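Local coordinates for class D beta-lactamase (Fusobacterium nucleatum subsp. polymorphum, PDB 4IED), which probably hydrolyses beta-lactam antibiotics, as a class D (OXA-type) beta-lactamase, opening the beta-lactam ring to give a substituted beta-amino acid, at residues Arg48-Phe53 with Ser153-Val158; Gly209-Trp214 with Tyr222-Asn227. One frame throughout, in Å; residues are numbered along the deposited sequence.

Contact 1: Arg48-Phe53 with Ser153-Val158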
loop_
_atom_site.group_PDB
_atom_site.type_symbol
_atom_site.label_atom_id
_atom_site.label_comp_id
_atom_site.label_asym_id
_atom_site.label_seq_id
_atom_site.Cartn_x
_atom_site.Cartn_y
_atom_site.Cartn_z
ATOM N N ARG A 48 16.452 7.970 0.199
ATOM C CA ARG A 48 15.111 7.855 0.801
ATOM C C ARG A 48 14.344 6.623 0.294
ATOM O O ARG A 48 13.531 6.114 1.035
ATOM C CB ARG A 48 14.355 9.163 0.542
ATOM C CG ARG A 48 12.990 9.183 1.180
ATOM C CD ARG A 48 12.358 10.535 1.067
ATOM N NE ARG A 48 10.958 10.488 1.521
ATOM C CZ ARG A 48 10.314 11.478 2.159
ATOM N NH1 ARG A 48 10.871 12.615 2.477
ATOM N NH2 ARG A 48 9.030 11.260 2.429
ATOM N N ALA A 49 14.603 6.157 -0.898
ATOM C CA ALA A 49 13.963 4.905 -1.370
ATOM C C ALA A 49 14.275 3.760 -0.466
ATOM O O ALA A 49 13.442 2.914 -0.281
ATOM C CB ALA A 49 14.403 4.585 -2.761
ATOM N N ASN A 50 15.433 3.808 0.203
ATOM C CA ASN A 50 15.820 2.714 1.169
ATOM C C ASN A 50 15.492 3.092 2.612
ATOM O O ASN A 50 15.828 2.292 3.554
ATOM C CB ASN A 50 17.290 2.427 1.003
ATOM C CG ASN A 50 17.597 1.770 -0.291
ATOM O OD1 ASN A 50 18.454 2.203 -1.083
ATOM N ND2 ASN A 50 16.907 0.694 -0.519
ATOM N N GLU A 51 14.872 4.261 2.891
ATOM C CA GLU A 51 14.574 4.635 4.250
ATOM C C GLU A 51 13.197 4.154 4.633
ATOM O O GLU A 51 12.219 4.310 3.913
ATOM C CB GLU A 51 14.569 6.200 4.392
ATOM C CG GLU A 51 14.256 6.712 5.787
ATOM C CD GLU A 51 14.449 8.163 5.965
ATOM O OE1 GLU A 51 14.715 8.852 4.940
ATOM O OE2 GLU A 51 14.326 8.569 7.183
ATOM N N ARG A 52 13.120 3.526 5.780
ATOM C CA ARG A 52 11.903 2.951 6.275
ATOM C C ARG A 52 11.038 4.008 6.995
ATOM O O ARG A 52 11.551 4.801 7.809
ATOM C CB ARG A 52 12.175 1.806 7.252
ATOM C CG ARG A 52 12.813 0.611 6.591
ATOM C CD ARG A 52 13.011 -0.449 7.631
ATOM N NE ARG A 52 13.408 -1.741 7.061
ATOM C CZ ARG A 52 13.974 -2.691 7.755
ATOM N NH1 ARG A 52 14.388 -2.534 8.995
ATOM N NH2 ARG A 52 14.197 -3.860 7.177
ATOM N N PHE A 53 9.743 3.986 6.659
ATOM C CA PHE A 53 8.716 4.891 7.238
ATOM C C PHE A 53 7.532 4.091 7.677
ATOM O O PHE A 53 7.197 2.933 7.144
ATOM C CB PHE A 53 8.207 6.000 6.241
ATOM C CG PHE A 53 9.306 6.895 5.711
ATOM C CD1 PHE A 53 9.749 7.951 6.505
ATOM C CD2 PHE A 53 9.850 6.763 4.424
ATOM C CE1 PHE A 53 10.748 8.801 6.031
ATOM C CE2 PHE A 53 10.810 7.565 3.920
ATOM C CZ PHE A 53 11.285 8.599 4.735
ATOM N N SER A 153 10.404 0.531 3.739
ATOM C CA SER A 153 10.862 1.455 2.729
ATOM C C SER A 153 10.136 1.319 1.409
ATOM O O SER A 153 9.486 0.330 1.173
ATOM C CB SER A 153 12.376 1.328 2.529
ATOM O OG SER A 153 12.636 0.096 1.826
ATOM N N ALA A 154 10.263 2.345 0.559
ATOM C CA ALA A 154 9.650 2.277 -0.782
ATOM C C ALA A 154 10.224 1.053 -1.509
ATOM O O ALA A 154 9.496 0.370 -2.177
ATOM C CB ALA A 154 9.867 3.608 -1.564
ATOM N N MET A 155 11.531 0.832 -1.395
ATOM C CA MET A 155 12.172 -0.294 -2.108
ATOM C C MET A 155 11.583 -1.620 -1.580
ATOM O O MET A 155 11.315 -2.546 -2.376
ATOM C CB MET A 155 13.704 -0.306 -1.903
ATOM C CG MET A 155 14.427 -1.151 -2.890
ATOM S SD MET A 155 14.496 -0.398 -4.511
ATOM C CE MET A 155 15.529 0.922 -4.335
ATOM N N GLU A 156 11.367 -1.770 -0.293
ATOM C CA GLU A 156 10.832 -2.944 0.299
ATOM C C GLU A 156 9.421 -3.140 -0.159
ATOM O O GLU A 156 9.020 -4.303 -0.407
ATOM C CB GLU A 156 10.944 -2.787 1.858
ATOM C CG GLU A 156 12.325 -3.113 2.390
ATOM C CD GLU A 156 12.512 -2.774 3.813
ATOM O OE1 GLU A 156 11.799 -2.009 4.470
ATOM O OE2 GLU A 156 13.584 -3.312 4.322
ATOM N N GLN A 157 8.613 -2.093 -0.211
ATOM C CA GLN A 157 7.212 -2.205 -0.682
ATOM C C GLN A 157 7.236 -2.746 -2.122
ATOM O O GLN A 157 6.452 -3.667 -2.456
ATOM C CB GLN A 157 6.513 -0.887 -0.666
ATOM C CG GLN A 157 6.296 -0.281 0.725
ATOM C CD GLN A 157 4.879 -0.234 1.182
ATOM O OE1 GLN A 157 4.461 0.759 1.960
ATOM N NE2 GLN A 157 4.096 -1.158 0.829
ATOM N N VAL A 158 8.052 -2.203 -3.004
ATOM C CA VAL A 158 8.119 -2.618 -4.407
ATOM C C VAL A 158 8.461 -4.085 -4.501
ATOM O O VAL A 158 7.896 -4.805 -5.328
ATOM C CB VAL A 158 9.096 -1.698 -5.163
ATOM C CG1 VAL A 158 9.378 -2.303 -6.561
ATOM C CG2 VAL A 158 8.508 -0.320 -5.303
HETATM O O HOH W 1 11.052 4.953 1.506
#
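Arg-52 and Glu-156 cross at about a right angle, the guanidinium meeting the carboxylate side-on. Arg-52 NH2 donates to Glu-156 OE2 at 3.0 Å, while Arg-52 NE divides its hydrogen between OE2 and Glu-156 OE1, the latter 3.1 Å away. Both oxygens lie near the guanidinium plane and are reached from their syn sides, yet the two flat groups are twisted 34° apart. Arginine suits the place because its long, extended chain carries a flat group that offers NE and NH2 together to the carboxylate. With CG of Glu-156 beside its own backbone N (chi1 -81°), the otherwise extended side chain runs back toward the start of the helix, where OE1 takes the N-H of Ser-153 on its anti side at 3.0 Å, well out of the carboxylate plane. In return, Ser-153 OG accepts from Glu-156 N at 3.1 Å; a short hydroxyl side chain is well matched to this N-cap task. The negative charge is probably also stabilised by the helix's N-terminal end.

Deeper in, Ala-49 O receives Met-155 N at 3.0 Å, which pairs the last residue of one helix with an early N-H of another. A water that accepts from Ala-154 N donates to both Arg-48 O and Glu-51 O. Met-155, bent at its second and third torsions, curls its CE toward the small Ala-49 CB, 4.1 Å off.

Arg-52 additionally touches Asn-134, a magnesium-site residue with no ion bound in this chain. Together, Ser-153 and Glu-156 form a capping box that starts helix 154-165 of the penicillin-binding transpeptidase fold, with Arg-52 bound to its acidic member.

Contact 2: Gly209-Trp214 with Tyr222-Asn227; sequences GWFVGW and YSFAIN
Four backbone hydrogen bonds join Gly-209–Trp-214 to Tyr-222–Asn-227, the antiparallel strands of a beta hairpin inside the beta-lactamase sheet. Phe-211 and Ile-226 exchange a pair, Phe-211 N to Ile-226 O at 3.1 Å and Ile-226 N to Phe-211 O at 3.0 Å. Gly-213 and Phe-224 form the next hydrogen-bonded pair, with Phe-224 N 2.8 Å from Gly-213 O.

Phe-224 lies across that glycine: with CG between the backbone N and carbonyl carbon (chi1 67°), its ring leans over the neighbouring strand, and Gly-213 CA makes a CH-pi contact 3.9 Å from the ring centroid. The ring takes up the space a side chain would need there, so glycine fits. CE1 of Phe-224 then reaches one face of the Phe-211 ring, the planes 57° apart, and Ile-226 CG2 packs on Phe-211 CB. Phe-211 and Ile-226 pack against helix 238-249, and Phe-224 touches Val-33 of strand 29-35.

On the other face Val-212 CG1 meets the compact Ala-225 CB at 3.8 Å. Trp-210 gives its NE1 hydrogen to Tyr-54 O, and Asn-227 OD1 accepts from Arg-48 NE. Asn-227 runs alongside Trp-210, its amide plane 78° from the ring, CB and ND2 over one indole face, with ND2 3.5 Å from Trp-210 CH2.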
loop_
_atom_site.group_PDB
_atom_site.type_symbol
_atom_site.label_atom_id
_atom_site.label_comp_id
_atom_site.label_asym_id
_atom_site.label_seq_id
_atom_site.Cartn_x
_atom_site.Cartn_y
_atom_site.Cartn_z
ATOM N N GLY A 209 3.024 10.889 2.972
ATOM C CA GLY A 209 1.999 10.311 2.093
ATOM C C GLY A 209 2.545 9.200 1.213
ATOM O O GLY A 209 3.554 9.355 0.589
ATOM N N TRP A 210 1.859 8.104 1.155
ATOM C CA TRP A 210 2.231 6.892 0.342
ATOM C C TRP A 210 1.206 6.648 -0.757
ATOM O O TRP A 210 -0.002 6.818 -0.534
ATOM C CB TRP A 210 2.206 5.618 1.219
ATOM C CG TRP A 210 3.293 5.346 2.212
ATOM C CD1 TRP A 210 3.231 5.561 3.554
ATOM C CD2 TRP A 210 4.534 4.674 1.939
ATOM N NE1 TRP A 210 4.396 5.159 4.163
ATOM C CE2 TRP A 210 5.209 4.552 3.183
ATOM C CE3 TRP A 210 5.179 4.232 0.743
ATOM C CZ2 TRP A 210 6.423 3.908 3.269
ATOM C CZ3 TRP A 210 6.332 3.597 0.810
ATOM C CH2 TRP A 210 6.987 3.393 2.086
ATOM N N PHE A 211 1.708 6.115 -1.871
ATOM C CA PHE A 211 0.847 5.438 -2.868
ATOM C C PHE A 211 1.710 4.343 -3.423
ATOM O O PHE A 211 2.786 4.549 -3.940
ATOM C CB PHE A 211 0.288 6.409 -3.942
ATOM C CG PHE A 211 -0.557 5.771 -5.010
ATOM C CD1 PHE A 211 -1.548 4.879 -4.692
ATOM C CD2 PHE A 211 -0.352 6.086 -6.326
ATOM C CE1 PHE A 211 -2.327 4.327 -5.700
ATOM C CE2 PHE A 211 -1.136 5.520 -7.334
ATOM C CZ PHE A 211 -2.094 4.681 -6.996
ATOM N N VAL A 212 1.223 3.102 -3.254
ATOM C CA VAL A 212 1.959 1.877 -3.677
ATOM C C VAL A 212 1.028 0.993 -4.481
ATOM O O VAL A 212 -0.151 1.009 -4.296
ATOM C CB VAL A 212 2.607 1.104 -2.500
ATOM C CG1 VAL A 212 3.351 2.077 -1.548
ATOM C CG2 VAL A 212 1.602 0.313 -1.736
ATOM N N GLY A 213 1.651 0.211 -5.380
ATOM C CA GLY A 213 0.804 -0.684 -6.206
ATOM C C GLY A 213 1.608 -1.287 -7.343
ATOM O O GLY A 213 2.815 -1.406 -7.309
ATOM N N TRP A 214 0.885 -1.628 -8.380
ATOM C CA TRP A 214 1.463 -2.079 -9.604
ATOM C C TRP A 214 0.494 -1.899 -10.769
ATOM O O TRP A 214 -0.694 -1.725 -10.600
ATOM C CB TRP A 214 1.887 -3.578 -9.539
ATOM C CG TRP A 214 0.698 -4.537 -9.479
ATOM C CD1 TRP A 214 0.177 -5.241 -10.540
ATOM C CD2 TRP A 214 0.033 -5.014 -8.291
ATOM N NE1 TRP A 214 -0.817 -6.064 -10.067
ATOM C CE2 TRP A 214 -0.985 -5.899 -8.712
ATOM C CE3 TRP A 214 0.086 -4.662 -6.965
ATOM C CZ2 TRP A 214 -1.839 -6.519 -7.805
ATOM C CZ3 TRP A 214 -0.738 -5.278 -6.074
ATOM C CH2 TRP A 214 -1.743 -6.136 -6.479
ATOM N N TYR A 222 4.697 -3.439 -13.731
ATOM C CA TYR A 222 5.463 -2.333 -13.140
ATOM C C TYR A 222 5.019 -2.160 -11.732
ATOM O O TYR A 222 3.894 -1.730 -11.499
ATOM C CB TYR A 222 5.252 -1.033 -13.938
ATOM C CG TYR A 222 5.540 -1.144 -15.406
ATOM C CD1 TYR A 222 4.529 -1.606 -16.260
ATOM C CD2 TYR A 222 6.763 -0.738 -15.964
ATOM C CE1 TYR A 222 4.698 -1.722 -17.616
ATOM C CE2 TYR A 222 6.943 -0.960 -17.341
ATOM C CZ TYR A 222 5.925 -1.430 -18.143
ATOM O OH TYR A 222 6.106 -1.629 -19.560
ATOM N N SER A 223 5.880 -2.522 -10.766
ATOM C CA SER A 223 5.502 -2.381 -9.366
ATOM C C SER A 223 6.086 -1.048 -8.878
ATOM O O SER A 223 7.172 -0.637 -9.294
ATOM C CB SER A 223 6.105 -3.481 -8.547
ATOM O OG SER A 223 5.445 -4.723 -8.898
ATOM N N PHE A 224 5.351 -0.347 -8.046
ATOM C CA PHE A 224 5.773 1.026 -7.694
ATOM C C PHE A 224 5.407 1.344 -6.260
ATOM O O PHE A 224 4.549 0.816 -5.594
ATOM C CB PHE A 224 5.119 2.064 -8.598
ATOM C CG PHE A 224 3.613 2.186 -8.406
ATOM C CD1 PHE A 224 3.068 3.040 -7.415
ATOM C CD2 PHE A 224 2.754 1.495 -9.241
ATOM C CE1 PHE A 224 1.723 3.143 -7.240
ATOM C CE2 PHE A 224 1.387 1.615 -9.054
ATOM C CZ PHE A 224 0.891 2.418 -8.044
ATOM N N ALA A 225 6.233 2.292 -5.751
ATOM C CA ALA A 225 6.012 3.046 -4.474
ATOM C C ALA A 225 6.536 4.457 -4.503
ATOM O O ALA A 225 7.698 4.655 -4.878
ATOM C CB ALA A 225 6.667 2.299 -3.327
ATOM N N ILE A 226 5.645 5.357 -4.101
ATOM C CA ILE A 226 6.030 6.765 -3.891
ATOM C C ILE A 226 5.697 7.072 -2.457
ATOM O O ILE A 226 4.715 6.627 -1.876
ATOM C CB ILE A 226 5.296 7.703 -4.861
ATOM C CG1 ILE A 226 5.876 9.162 -4.813
ATOM C CG2 ILE A 226 3.795 7.760 -4.645
ATOM C CD1 ILE A 226 5.375 9.952 -5.991
ATOM N N ASN A 227 6.591 7.849 -1.851
ATOM C CA ASN A 227 6.209 8.591 -0.605
ATOM C C ASN A 227 6.755 9.991 -0.658
ATOM O O ASN A 227 7.726 10.311 -1.305
ATOM C CB ASN A 227 6.563 7.803 0.681
ATOM C CG ASN A 227 8.054 7.672 0.941
ATOM O OD1 ASN A 227 8.768 8.621 1.116
ATOM N ND2 ASN A 227 8.510 6.416 1.086
#

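Contact 1 sits against contact 2, their centres 10 Å apart, because helix 154-165 packs on the sheet face bearing Trp-210, Val-212 and Ala-225. Ala-154 O approaches Ala-225 CB to 3.6 Å, and Val-158 CG2 lies 3.5 Å from Ala-225 N. The Arg-48 NE to Asn-227 OD1 bond, 2.9 Å, ties helix 46-49 to the hairpin. Gln-157 bridges toward the active site: its OE1 is 3.6 Å from Trp-210 CZ3 and hydrogen-bonds Ser-58 OG, two residues before Lys-60, the carboxylated lysine typical of class D enzymes. The Tyr-222 side chain is about 4 Å from that of Asp-35, a magnesium-site residue without its ion here; a bound magnesium lies about 8 Å from the Trp-214 side chain.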